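Local coordinates for telomerase reverse transcriptase (PDB 6ZD1), which probably extends telomeres by adding short DNA repeats to chromosome ends, copying a template carried in the RNA component of the telomerase ribonucleoprotein, at residues L55-Y60 with T197-N202; N80-V85 with A178-T183; T479-S482 with L488-A491; K483-L488 with N495-L500; L622-I627 with T682-F687. All coordinates share one frame; numbering follows the deposited sequence.

Overall arrangement
The five contacts fall into three regions of one chain. Interactions 1 and 2 are neighbours in the RNA-binding region, with centres about 9 Å apart, and they meet where His198 N probably hydrogen-bonds to Phe179 O. Interactions 3 and 4 lie on the other side of the chain's centre, about 4 Å apart from centre to centre. They share Leu488: interaction 3 packs the loop after helix 469-484 back on the helix, and interaction 4 packs the same connection on edge strand 495-500 of the palm sheet; in relatives, the hairpin this strand forms carries catalytic aspartates. Interaction 5 stands apart in the helical C-terminal region, its nearest atoms about 17 Å from those of interaction 4.

Interaction 1 (L55-Y60 with T197-N202); sequences LIYNKY and THSIWN
At the N-terminal turn of helix 198-216, in the telomerase RNA-binding region, Tyr57 of helix 53-60 reaches across to meet Ser199 and the N-cap residue Thr197. The tyrosine holds CG anti to its backbone N (chi1 179°), which carries the phenol straight out of its helix and lets the hydroxyl alone make the link. Tyr57 OH and Ser199 OG lie 2.6 Å apart in a short hydrogen bond whose proton cannot be assigned with confidence. The serine oxygen sits at the ring edge, in the plane of the phenol, and no ring face is used. Around it the packing is thin: Ser199 CB is 3.6 Å from Tyr57 OH. The cap residue joins through a weak bond within its own segment, Thr197 OG1 and Ser199 OG being 3.4 Å apart. The three hydroxyls thus form a short chain with the serine in the middle, while Thr197 OG1 stays 4.1 Å from Tyr57 OH.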
# COMPACT_ATOMS: atom_id res chain seq x y z
N LEU A 55 -23.78 -15.11 -21.95
CA LEU A 55 -23.82 -16.56 -22.04
C LEU A 55 -22.50 -17.18 -21.59
O LEU A 55 -22.49 -18.24 -20.96
CB LEU A 55 -24.16 -17.00 -23.46
CG LEU A 55 -25.63 -17.27 -23.78
CD1 LEU A 55 -26.15 -18.45 -22.95
CD2 LEU A 55 -26.49 -16.03 -23.53
N ILE A 56 -21.38 -16.51 -21.89
CA ILE A 56 -20.09 -16.91 -21.34
C ILE A 56 -20.11 -16.78 -19.82
O ILE A 56 -19.52 -17.60 -19.10
CB ILE A 56 -18.96 -16.09 -21.97
CG1 ILE A 56 -18.93 -16.29 -23.49
CG2 ILE A 56 -17.62 -16.45 -21.36
CD1 ILE A 56 -17.90 -15.45 -24.19
N TYR A 57 -20.78 -15.74 -19.32
CA TYR A 57 -20.90 -15.57 -17.87
C TYR A 57 -21.74 -16.68 -17.26
O TYR A 57 -21.43 -17.17 -16.16
CB TYR A 57 -21.51 -14.20 -17.56
CG TYR A 57 -21.71 -13.94 -16.08
CD1 TYR A 57 -20.68 -13.46 -15.30
CD2 TYR A 57 -22.94 -14.19 -15.47
CE1 TYR A 57 -20.85 -13.22 -13.95
CE2 TYR A 57 -23.12 -13.96 -14.12
CZ TYR A 57 -22.08 -13.48 -13.36
OH TYR A 57 -22.26 -13.24 -12.02
N ASN A 58 -22.81 -17.09 -17.94
CA ASN A 58 -23.63 -18.19 -17.45
C ASN A 58 -22.85 -19.49 -17.37
O ASN A 58 -23.06 -20.29 -16.46
CB ASN A 58 -24.87 -18.36 -18.33
CG ASN A 58 -25.93 -17.31 -18.07
OD1 ASN A 58 -25.67 -16.30 -17.41
ND2 ASN A 58 -27.13 -17.54 -18.57
N LYS A 59 -21.93 -19.71 -18.31
CA LYS A 59 -21.23 -20.99 -18.37
C LYS A 59 -20.09 -21.06 -17.36
O LYS A 59 -19.94 -22.07 -16.66
CB LYS A 59 -20.70 -21.23 -19.79
CG LYS A 59 -20.02 -22.58 -19.98
CD LYS A 59 -19.63 -22.82 -21.43
CE LYS A 59 -18.97 -24.18 -21.60
NZ LYS A 59 -18.64 -24.48 -23.02
N TYR A 60 -19.28 -20.00 -17.25
CA TYR A 60 -18.03 -20.06 -16.50
C TYR A 60 -18.06 -19.34 -15.16
O TYR A 60 -17.33 -19.73 -14.25
CB TYR A 60 -16.89 -19.48 -17.34
CG TYR A 60 -16.63 -20.22 -18.63
CD1 TYR A 60 -15.77 -21.31 -18.66
CD2 TYR A 60 -17.24 -19.82 -19.81
CE1 TYR A 60 -15.53 -21.99 -19.84
CE2 TYR A 60 -17.00 -20.50 -20.99
CZ TYR A 60 -16.15 -21.58 -21.00
OH TYR A 60 -15.92 -22.25 -22.18
N THR A 197 -16.79 -11.87 -8.71
CA THR A 197 -17.78 -11.41 -9.66
C THR A 197 -18.65 -10.34 -9.03
O THR A 197 -18.93 -10.37 -7.82
CB THR A 197 -18.66 -12.58 -10.14
OG1 THR A 197 -19.46 -13.05 -9.06
CG2 THR A 197 -17.80 -13.72 -10.67
N HIS A 198 -19.07 -9.36 -9.84
CA HIS A 198 -19.83 -8.23 -9.31
C HIS A 198 -21.07 -8.70 -8.57
O HIS A 198 -21.44 -8.13 -7.54
CB HIS A 198 -20.22 -7.27 -10.44
CG HIS A 198 -19.06 -6.54 -11.05
ND1 HIS A 198 -18.23 -5.72 -10.32
CD2 HIS A 198 -18.61 -6.50 -12.33
CE1 HIS A 198 -17.30 -5.21 -11.12
NE2 HIS A 198 -17.52 -5.67 -12.34
N SER A 199 -21.73 -9.76 -9.06
CA SER A 199 -22.94 -10.24 -8.42
C SER A 199 -22.66 -10.77 -7.01
O SER A 199 -23.41 -10.48 -6.07
CB SER A 199 -23.61 -11.32 -9.28
OG SER A 199 -22.69 -12.32 -9.67
N ILE A 200 -21.59 -11.54 -6.85
CA ILE A 200 -21.31 -12.09 -5.53
C ILE A 200 -20.58 -11.09 -4.64
O ILE A 200 -20.72 -11.12 -3.41
CB ILE A 200 -20.53 -13.41 -5.64
CG1 ILE A 200 -20.72 -14.26 -4.38
CG2 ILE A 200 -19.05 -13.15 -5.86
CD1 ILE A 200 -22.17 -14.60 -4.09
N TRP A 201 -19.83 -10.16 -5.23
CA TRP A 201 -19.17 -9.14 -4.41
C TRP A 201 -20.19 -8.19 -3.81
O TRP A 201 -20.09 -7.83 -2.63
CB TRP A 201 -18.14 -8.37 -5.23
CG TRP A 201 -17.57 -7.20 -4.47
CD1 TRP A 201 -17.93 -5.89 -4.59
CD2 TRP A 201 -16.55 -7.25 -3.46
NE1 TRP A 201 -17.19 -5.12 -3.72
CE2 TRP A 201 -16.34 -5.93 -3.02
CE3 TRP A 201 -15.80 -8.28 -2.89
CZ2 TRP A 201 -15.40 -5.61 -2.03
CZ3 TRP A 201 -14.87 -7.96 -1.91
CH2 TRP A 201 -14.68 -6.64 -1.50
N ASN A 202 -21.20 -7.77 -4.59
CA ASN A 202 -22.23 -6.89 -4.06
C ASN A 202 -23.00 -7.56 -2.94
O ASN A 202 -23.37 -6.92 -1.95
CB ASN A 202 -23.17 -6.44 -5.17
CG ASN A 202 -22.50 -5.53 -6.18
OD1 ASN A 202 -21.53 -4.84 -5.87
ND2 ASN A 202 -23.01 -5.53 -7.41

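Interaction 2 (N80-V85 with A178-T183); sequences NRVVEV and AFWYVT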
# COMPACT_ATOMS: atom_id res chain seq x y z
N ASN A 80 -7.33 -19.68 -12.51
CA ASN A 80 -7.32 -20.39 -13.79
C ASN A 80 -8.63 -20.21 -14.53
O ASN A 80 -8.64 -20.14 -15.77
CB ASN A 80 -7.01 -21.87 -13.58
CG ASN A 80 -8.19 -22.65 -13.02
OD1 ASN A 80 -8.91 -22.18 -12.14
ND2 ASN A 80 -8.39 -23.87 -13.53
N ARG A 81 -9.75 -20.10 -13.80
CA ARG A 81 -11.02 -19.82 -14.46
C ARG A 81 -11.09 -18.36 -14.89
O ARG A 81 -11.73 -18.05 -15.90
CB ARG A 81 -12.18 -20.16 -13.52
CG ARG A 81 -13.55 -19.87 -14.11
CD ARG A 81 -13.84 -20.75 -15.32
NE ARG A 81 -14.61 -21.94 -14.97
CZ ARG A 81 -14.09 -23.15 -14.79
NH1 ARG A 81 -12.78 -23.35 -14.94
NH2 ARG A 81 -14.88 -24.17 -14.47
N VAL A 82 -10.44 -17.47 -14.15
CA VAL A 82 -10.34 -16.07 -14.56
C VAL A 82 -9.58 -15.97 -15.87
O VAL A 82 -10.00 -15.28 -16.81
CB VAL A 82 -9.67 -15.23 -13.46
CG1 VAL A 82 -9.41 -13.82 -13.98
CG2 VAL A 82 -10.54 -15.19 -12.22
N VAL A 83 -8.44 -16.66 -15.96
CA VAL A 83 -7.63 -16.60 -17.17
C VAL A 83 -8.38 -17.21 -18.34
O VAL A 83 -8.37 -16.67 -19.46
CB VAL A 83 -6.27 -17.29 -16.94
CG1 VAL A 83 -5.52 -17.44 -18.25
CG2 VAL A 83 -5.45 -16.51 -15.94
N GLU A 84 -9.07 -18.33 -18.11
CA GLU A 84 -9.78 -19.00 -19.19
C GLU A 84 -10.86 -18.11 -19.78
O GLU A 84 -11.01 -18.03 -21.00
CB GLU A 84 -10.37 -20.32 -18.69
CG GLU A 84 -10.97 -21.19 -19.79
CD GLU A 84 -11.49 -22.52 -19.28
OE1 GLU A 84 -11.59 -22.68 -18.04
OE2 GLU A 84 -11.79 -23.40 -20.11
N VAL A 85 -11.62 -17.42 -18.92
CA VAL A 85 -12.66 -16.51 -19.41
C VAL A 85 -12.04 -15.41 -20.26
O VAL A 85 -12.53 -15.09 -21.34
CB VAL A 85 -13.47 -15.94 -18.24
CG1 VAL A 85 -14.38 -14.82 -18.73
CG2 VAL A 85 -14.29 -17.03 -17.57
N ALA A 178 -15.51 -5.66 -16.45
CA ALA A 178 -16.87 -6.06 -16.80
C ALA A 178 -17.38 -7.16 -15.89
O ALA A 178 -18.57 -7.18 -15.54
CB ALA A 178 -16.92 -6.50 -18.26
N PHE A 179 -16.52 -8.09 -15.49
CA PHE A 179 -16.96 -9.28 -14.78
C PHE A 179 -16.58 -9.32 -13.31
O PHE A 179 -17.32 -9.91 -12.52
CB PHE A 179 -16.41 -10.54 -15.46
CG PHE A 179 -16.99 -10.79 -16.83
CD1 PHE A 179 -18.25 -11.34 -16.97
CD2 PHE A 179 -16.27 -10.48 -17.97
CE1 PHE A 179 -18.78 -11.57 -18.23
CE2 PHE A 179 -16.80 -10.70 -19.23
CZ PHE A 179 -18.06 -11.25 -19.36
N TRP A 180 -15.46 -8.72 -12.91
CA TRP A 180 -14.96 -8.91 -11.56
C TRP A 180 -14.65 -7.58 -10.87
O TRP A 180 -14.27 -6.59 -11.51
CB TRP A 180 -13.68 -9.77 -11.55
CG TRP A 180 -13.84 -11.16 -12.10
CD1 TRP A 180 -14.32 -12.25 -11.44
CD2 TRP A 180 -13.47 -11.60 -13.41
NE1 TRP A 180 -14.29 -13.35 -12.27
CE2 TRP A 180 -13.77 -12.98 -13.48
CE3 TRP A 180 -12.93 -10.97 -14.53
CZ2 TRP A 180 -13.54 -13.74 -14.63
CZ3 TRP A 180 -12.70 -11.73 -15.68
CH2 TRP A 180 -13.01 -13.09 -15.72
N TYR A 181 -14.78 -7.59 -9.55
CA TYR A 181 -14.16 -6.61 -8.68
C TYR A 181 -12.88 -7.22 -8.15
O TYR A 181 -12.89 -8.37 -7.68
CB TYR A 181 -15.10 -6.23 -7.53
CG TYR A 181 -14.49 -5.28 -6.52
CD1 TYR A 181 -14.60 -3.90 -6.68
CD2 TYR A 181 -13.82 -5.76 -5.41
CE1 TYR A 181 -14.05 -3.03 -5.76
CE2 TYR A 181 -13.26 -4.89 -4.49
CZ TYR A 181 -13.38 -3.53 -4.67
OH TYR A 181 -12.82 -2.67 -3.75
N VAL A 182 -11.78 -6.49 -8.25
CA VAL A 182 -10.46 -7.00 -7.90
C VAL A 182 -9.92 -6.22 -6.71
O VAL A 182 -9.76 -4.99 -6.79
CB VAL A 182 -9.48 -6.93 -9.08
CG1 VAL A 182 -8.18 -7.63 -8.73
CG2 VAL A 182 -10.11 -7.54 -10.32
N THR A 183 -9.61 -6.93 -5.63
CA THR A 183 -9.02 -6.36 -4.43
C THR A 183 -7.91 -7.27 -3.95
O THR A 183 -8.02 -8.49 -4.03
CB THR A 183 -10.07 -6.17 -3.32
OG1 THR A 183 -9.42 -5.83 -2.09
CG2 THR A 183 -10.87 -7.45 -3.13
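Helix 79-93 passes the point where helix 158-179 gives way to strand 180-184, and the closest CA atoms, those of Val82 and Trp180, are 9.0 Å apart. Trp180, the first residue to leave helical geometry, fills that gap with its indole, whose six-membered ring does most of the touching. Val82 and the indole run side by side in opposite senses, with Val82 CG1 over one face, 4.1 Å from the centroid of the six-membered ring and 13° off its normal, a CH-pi contact. Its other methyl, Val82 CG2, approaches the ring fusion, 4.1 Å from Trp180 CE2. The opposite face is taken by the preceding residue, Phe179, through CB, so the ring is sandwiched between aliphatic carbons. Strand 180-184 pairs antiparallel with strand 193-197 in a beta hairpin of the RNA-binding region, and the indole is the wedge between this hairpin and helix 79-93; Tyr195 of the partner strand meets it edge-to-face. One helical turn beyond Val82, Val85 comes at the far corner of the ring, with CG1 3.7 Å from Trp180 CH2. A trans torsion (chi1 170°) places that methyl, which comes in at a slant while CB lies near the ring plane. The pyrrole nitrogen, Trp180 NE1, is buried and makes a weak hydrogen bond to Thr77 OG1.

Interaction 3 (T479-S482 with L488-A491); sequences TMVS and LWEA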
# COMPACT_ATOMS: atom_id res chain seq x y z
N THR A 479 1.00 8.25 23.97
CA THR A 479 0.58 8.88 25.22
C THR A 479 0.16 7.83 26.25
O THR A 479 0.50 7.95 27.43
CB THR A 479 -0.56 9.85 24.95
OG1 THR A 479 -0.13 10.85 24.02
CG2 THR A 479 -1.01 10.53 26.24
N MSE A 480 -0.58 6.82 25.81
CA MSE A 480 -1.05 5.77 26.70
C MSE A 480 0.11 4.99 27.30
O MSE A 480 0.17 4.78 28.51
CB MSE A 480 -1.98 4.82 25.95
CG MSE A 480 -2.51 3.67 26.79
SE MSE A 480 -3.46 2.34 25.74
CE MSE A 480 -1.99 1.73 24.61
N VAL A 481 1.05 4.56 26.44
CA VAL A 481 2.19 3.79 26.91
C VAL A 481 3.01 4.61 27.91
O VAL A 481 3.49 4.08 28.92
CB VAL A 481 3.05 3.32 25.72
CG1 VAL A 481 4.41 2.84 26.19
CG2 VAL A 481 2.33 2.21 24.97
N SER A 482 3.14 5.91 27.66
CA SER A 482 4.02 6.75 28.47
C SER A 482 3.43 7.02 29.85
O SER A 482 4.18 7.12 30.83
CB SER A 482 4.30 8.06 27.74
OG SER A 482 5.07 8.94 28.55
N LEU A 488 8.74 1.37 34.31
CA LEU A 488 9.63 0.67 33.40
C LEU A 488 10.90 1.42 33.06
O LEU A 488 11.88 0.78 32.63
CB LEU A 488 8.90 0.31 32.10
CG LEU A 488 7.87 -0.84 32.20
CD1 LEU A 488 7.21 -1.12 30.86
CD2 LEU A 488 8.52 -2.10 32.75
N TRP A 489 10.94 2.74 33.22
CA TRP A 489 11.97 3.58 32.61
C TRP A 489 12.90 4.22 33.64
O TRP A 489 13.52 5.25 33.36
CB TRP A 489 11.32 4.64 31.73
CG TRP A 489 10.22 4.09 30.86
CD1 TRP A 489 10.34 3.11 29.91
CD2 TRP A 489 8.84 4.47 30.87
NE1 TRP A 489 9.12 2.87 29.33
CE2 TRP A 489 8.19 3.69 29.90
CE3 TRP A 489 8.10 5.40 31.61
CZ2 TRP A 489 6.82 3.81 29.64
CZ3 TRP A 489 6.75 5.52 31.35
CH2 TRP A 489 6.13 4.73 30.38
N GLU A 490 13.00 3.63 34.83
CA GLU A 490 14.09 3.91 35.76
C GLU A 490 14.96 2.69 35.98
O GLU A 490 15.98 2.78 36.66
CB GLU A 490 13.55 4.43 37.10
CG GLU A 490 13.00 5.84 37.05
CD GLU A 490 11.64 5.92 36.37
OE1 GLU A 490 10.80 5.03 36.61
OE2 GLU A 490 11.42 6.86 35.57
N ALA A 491 14.57 1.54 35.41
CA ALA A 491 15.32 0.29 35.47
C ALA A 491 15.39 -0.34 34.08
O ALA A 491 15.17 -1.54 33.90
CB ALA A 491 14.71 -0.67 36.48
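Residues 479-482, near the C-terminal end of helix 469-484, face an irregular loop, residues 488-491, that folds back after the helix has ended; the nearest CA atoms are those of Ser482 and Trp489, 9.5 Å apart. Trp489 spans the distance and presents the edge of its six-membered ring to helix backbone carbonyls. Trp489 CH2 lies 3.1 Å from Val481 O, which sits in the ring plane, and Ser482 O is 3.1 Å from both CZ3 and CH2 of Trp489. The oxygens lie along the rim near its polarised C-H groups, probably a weakly attractive but tight arrangement. The aliphatic part is slight, Val481 CG1 standing 4.3 Å from Trp489 CZ2. Leu488 CB of the same loop lies over one face of the indole, whose NE1 is hydrogen-bonded to Ser304 OG. Within the reverse transcriptase palm, this loop connects helix 469-484 to strand 495-500; Ser482 packs on Asp299 and His302, while Val481 leans on Leu497 and Arg499 of that strand and on Phe504 of strand 503-508.

Interaction 4 (K483-L488 with N495-L500); sequences KEFKFL and NLLLRL
Leu497 stands at the middle of the contact, driving one methyl between Phe485 and Leu488, and crosses each of them at about a right angle. Phe485 offers a ring face: Leu497 CD2 lies 4.1 Å from the ring centroid and 16° off the normal, a CH-pi contact displaced toward CG, the nearest ring atom at 3.9 Å. The same methyl meets Leu488 CD1 at 3.8 Å, and Leu497 CB also touches that atom. Leu497 reaches both because its trans first torsion (chi1 -180°) extends the branch from the strand toward the segment that follows helix 469-484. This is a corner of the reverse transcriptase palm, where the chain leaves the helix, turns through an inverse gamma turn centred on Phe487 and returns as the edge strand 495-500, paired antiparallel with strand 503-508. Two residues before Leu497, at the start of the strand, Asn495 meets Leu488 at a slant, and Leu488 CD2 lies 3.4 Å from Asn495 ND2. That amide nitrogen also gives a weak hydrogen bond to Leu488 O, 3.1 Å long and bent to 134° at the hydrogen, which ties the loop to the strand. Phe485 also makes a cation-pi contact with Lys520 of helix 511-520, the helix that flanks this corner, and packs on Val517 there.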
# COMPACT_ATOMS: atom_id res chain seq x y z
N LYS A 483 2.11 7.14 29.95
CA LYS A 483 1.48 7.45 31.23
C LYS A 483 1.12 6.20 32.02
O LYS A 483 1.05 6.26 33.26
CB LYS A 483 0.20 8.27 31.01
CG LYS A 483 0.41 9.60 30.30
CD LYS A 483 -0.87 10.44 30.31
CE LYS A 483 -2.04 9.69 29.66
NZ LYS A 483 -3.29 10.50 29.65
N GLU A 484 0.90 5.08 31.35
CA GLU A 484 0.39 3.88 32.00
C GLU A 484 1.49 2.93 32.47
O GLU A 484 1.29 2.21 33.44
CB GLU A 484 -0.57 3.15 31.06
CG GLU A 484 -1.91 3.85 30.86
CD GLU A 484 -2.75 3.88 32.13
OE1 GLU A 484 -2.56 3.01 33.00
OE2 GLU A 484 -3.61 4.79 32.25
N PHE A 485 2.67 2.97 31.86
CA PHE A 485 3.74 2.02 32.13
C PHE A 485 4.93 2.70 32.81
O PHE A 485 6.09 2.42 32.50
CB PHE A 485 4.20 1.32 30.86
CG PHE A 485 3.21 0.33 30.32
CD1 PHE A 485 3.17 -0.97 30.81
CD2 PHE A 485 2.33 0.69 29.31
CE1 PHE A 485 2.26 -1.88 30.31
CE2 PHE A 485 1.42 -0.22 28.81
CZ PHE A 485 1.39 -1.51 29.30
N LYS A 486 4.63 3.61 33.74
CA LYS A 486 5.67 4.42 34.38
C LYS A 486 6.74 3.56 35.04
O LYS A 486 7.92 3.92 35.03
CB LYS A 486 5.04 5.36 35.41
CG LYS A 486 4.11 6.40 34.81
CD LYS A 486 3.43 7.23 35.90
CE LYS A 486 2.51 8.28 35.29
NZ LYS A 486 1.76 9.03 36.32
N PHE A 487 6.37 2.40 35.58
CA PHE A 487 7.34 1.58 36.29
C PHE A 487 8.14 0.73 35.32
O PHE A 487 8.26 -0.48 35.48
CB PHE A 487 6.62 0.67 37.30
CG PHE A 487 5.43 -0.06 36.72
CD1 PHE A 487 5.57 -1.29 36.11
CD2 PHE A 487 4.16 0.50 36.79
CE1 PHE A 487 4.49 -1.95 35.57
CE2 PHE A 487 3.07 -0.16 36.26
CZ PHE A 487 3.23 -1.39 35.65
N LEU A 488 8.74 1.37 34.31
CA LEU A 488 9.63 0.67 33.40
C LEU A 488 10.90 1.42 33.06
O LEU A 488 11.88 0.78 32.63
CB LEU A 488 8.90 0.31 32.10
CG LEU A 488 7.87 -0.84 32.20
CD1 LEU A 488 7.21 -1.12 30.86
CD2 LEU A 488 8.52 -2.10 32.75
N ASN A 495 14.56 -4.52 31.80
CA ASN A 495 13.32 -4.82 31.09
C ASN A 495 13.18 -3.88 29.89
O ASN A 495 13.72 -2.78 29.88
CB ASN A 495 12.11 -4.71 32.01
CG ASN A 495 12.21 -3.55 32.96
OD1 ASN A 495 12.53 -3.72 34.14
ND2 ASN A 495 11.94 -2.35 32.46
N LEU A 496 12.44 -4.35 28.89
CA LEU A 496 12.30 -3.65 27.62
C LEU A 496 10.88 -3.81 27.10
O LEU A 496 10.39 -4.94 26.96
CB LEU A 496 13.30 -4.19 26.59
CG LEU A 496 13.06 -3.74 25.15
CD1 LEU A 496 13.39 -2.27 25.00
CD2 LEU A 496 13.87 -4.59 24.17
N LEU A 497 10.22 -2.69 26.81
CA LEU A 497 8.89 -2.67 26.21
C LEU A 497 8.96 -1.99 24.85
O LEU A 497 9.57 -0.93 24.71
CB LEU A 497 7.88 -1.95 27.11
CG LEU A 497 6.43 -1.86 26.61
CD1 LEU A 497 5.78 -3.24 26.59
CD2 LEU A 497 5.62 -0.89 27.46
N LEU A 498 8.30 -2.60 23.86
CA LEU A 498 8.29 -2.11 22.49
C LEU A 498 6.86 -2.13 21.96
O LEU A 498 6.07 -3.02 22.32
CB LEU A 498 9.19 -2.95 21.58
CG LEU A 498 10.68 -2.98 21.90
CD1 LEU A 498 11.38 -3.89 20.90
CD2 LEU A 498 11.26 -1.58 21.85
N ARG A 499 6.53 -1.13 21.14
CA ARG A 499 5.20 -1.01 20.56
C ARG A 499 5.33 -0.86 19.05
O ARG A 499 6.11 -0.04 18.56
CB ARG A 499 4.43 0.17 21.17
CG ARG A 499 2.99 0.25 20.71
CD ARG A 499 2.24 1.42 21.34
NE ARG A 499 2.75 2.70 20.85
CZ ARG A 499 2.42 3.24 19.68
NH1 ARG A 499 1.59 2.59 18.87
NH2 ARG A 499 2.92 4.41 19.33
N LEU A 500 4.51 -1.64 18.34
CA LEU A 500 4.44 -1.63 16.85
C LEU A 500 2.96 -1.57 16.45
O LEU A 500 2.31 -2.63 16.45
CB LEU A 500 5.11 -2.89 16.31
CG LEU A 500 5.44 -2.87 14.81
CD1 LEU A 500 5.63 -1.44 14.32
CD2 LEU A 500 6.67 -3.70 14.52

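Interaction 5 (L622-I627 with T682-F687); sequences LTFEAI and TKSLAF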
# COMPACT_ATOMS: atom_id res chain seq x y z
N LEU A 622 15.11 -8.51 -1.59
CA LEU A 622 14.78 -9.80 -2.20
C LEU A 622 15.02 -9.77 -3.71
O LEU A 622 15.50 -10.75 -4.28
CB LEU A 622 13.33 -10.16 -1.91
CG LEU A 622 13.08 -10.56 -0.46
CD1 LEU A 622 11.61 -10.88 -0.26
CD2 LEU A 622 13.95 -11.76 -0.11
N THR A 623 14.71 -8.64 -4.35
CA THR A 623 14.92 -8.55 -5.79
C THR A 623 16.40 -8.62 -6.13
O THR A 623 16.80 -9.36 -7.04
CB THR A 623 14.29 -7.27 -6.33
OG1 THR A 623 12.91 -7.22 -5.96
CG2 THR A 623 14.40 -7.23 -7.85
N PHE A 624 17.24 -7.88 -5.39
CA PHE A 624 18.67 -7.89 -5.68
C PHE A 624 19.34 -9.17 -5.22
O PHE A 624 20.34 -9.59 -5.81
CB PHE A 624 19.34 -6.68 -5.06
CG PHE A 624 19.01 -5.40 -5.76
CD1 PHE A 624 19.68 -5.04 -6.92
CD2 PHE A 624 18.02 -4.57 -5.29
CE1 PHE A 624 19.38 -3.87 -7.58
CE2 PHE A 624 17.71 -3.39 -5.94
CZ PHE A 624 18.39 -3.04 -7.09
N GLU A 625 18.80 -9.82 -4.18
CA GLU A 625 19.32 -11.13 -3.80
C GLU A 625 19.18 -12.13 -4.94
O GLU A 625 20.02 -13.01 -5.10
CB GLU A 625 18.61 -11.65 -2.55
CG GLU A 625 19.13 -11.07 -1.24
CD GLU A 625 18.17 -11.26 -0.08
OE1 GLU A 625 17.33 -12.19 -0.14
OE2 GLU A 625 18.24 -10.47 0.89
N ALA A 626 18.13 -11.99 -5.76
CA ALA A 626 18.00 -12.86 -6.92
C ALA A 626 19.09 -12.56 -7.95
O ALA A 626 19.65 -13.48 -8.55
CB ALA A 626 16.61 -12.71 -7.54
N ILE A 627 19.42 -11.28 -8.13
CA ILE A 627 20.47 -10.90 -9.07
C ILE A 627 21.81 -11.46 -8.61
O ILE A 627 22.57 -12.05 -9.40
CB ILE A 627 20.52 -9.38 -9.25
CG1 ILE A 627 19.23 -8.86 -9.88
CG2 ILE A 627 21.72 -8.97 -10.08
CD1 ILE A 627 19.14 -7.35 -9.93
N THR A 682 22.56 0.96 -3.58
CA THR A 682 24.01 0.98 -3.43
C THR A 682 24.49 -0.17 -2.55
O THR A 682 25.41 -0.90 -2.92
CB THR A 682 24.45 2.31 -2.81
OG1 THR A 682 23.95 3.40 -3.61
CG2 THR A 682 25.96 2.39 -2.73
N LYS A 683 23.86 -0.35 -1.39
CA LYS A 683 24.26 -1.42 -0.48
C LYS A 683 24.03 -2.79 -1.12
O LYS A 683 24.91 -3.65 -1.10
CB LYS A 683 23.49 -1.29 0.83
CG LYS A 683 24.11 -2.02 2.02
CD LYS A 683 23.54 -3.42 2.18
CE LYS A 683 24.18 -4.13 3.37
NZ LYS A 683 25.66 -4.21 3.22
N SER A 684 22.86 -2.98 -1.74
CA SER A 684 22.51 -4.26 -2.34
C SER A 684 23.39 -4.62 -3.53
O SER A 684 23.35 -5.77 -3.99
CB SER A 684 21.04 -4.25 -2.78
OG SER A 684 20.17 -4.08 -1.68
N LEU A 685 24.14 -3.67 -4.08
CA LEU A 685 25.04 -3.94 -5.19
C LEU A 685 26.50 -4.02 -4.75
O LEU A 685 27.39 -3.95 -5.59
CB LEU A 685 24.88 -2.88 -6.27
CG LEU A 685 23.53 -2.87 -7.00
CD1 LEU A 685 23.49 -1.74 -8.00
CD2 LEU A 685 23.27 -4.21 -7.69
N ALA A 686 26.75 -4.19 -3.45
CA ALA A 686 28.13 -4.31 -2.98
C ALA A 686 28.84 -5.49 -3.62
O ALA A 686 30.05 -5.43 -3.85
CB ALA A 686 28.16 -4.43 -1.45
N PHE A 687 28.11 -6.57 -3.91
CA PHE A 687 28.71 -7.74 -4.55
C PHE A 687 29.21 -7.44 -5.96
O PHE A 687 30.01 -8.21 -6.49
CB PHE A 687 27.71 -8.89 -4.61
CG PHE A 687 26.64 -8.72 -5.66
CD1 PHE A 687 25.53 -7.93 -5.40
CD2 PHE A 687 26.76 -9.34 -6.89
CE1 PHE A 687 24.55 -7.77 -6.36
CE2 PHE A 687 25.78 -9.17 -7.86
CZ PHE A 687 24.67 -8.39 -7.59
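Ser684, at the end of helix 670-684, lies where the two backbones are nearest, its CA 6.3 Å from that of Phe624 in helix 609-637. The serine uses its methylene, CB being 3.7 Å from Phe624 CB and 3.9 Å from Phe624 CD2, a slanting approach to the root of the phenyl. Its hydroxyl turns back instead and hydrogen-bonds to Thr680 O in its own helix. Leu685 follows in the exit from that helix, where the backbone closes with bonds to the third residue back, such as Leu685 N to Thr682 O. Its side chain crosses the same ring obliquely, with CD2 3.8 Å from Phe624 CD1 and 3.9 Å from Phe624 CE1. These helices belong to the all-helical C-terminal region that forms the thumb in telomerases, and helix 642-664 packs beside the contact, its Phe645 touching Phe624, Ile627 and Leu685. Phe687, two residues on, returns toward the long helix one turn beyond Phe624. Its CG sits between the backbone N and the carbonyl carbon (chi1 75°), which swings the ring back toward Ile627. The two side chains cross at about a right angle, and the ring comes edge-on, with Phe687 CZ 3.9 Å from Ile627 CG2. Another part of that ring's rim lies in plane with Ser684 O.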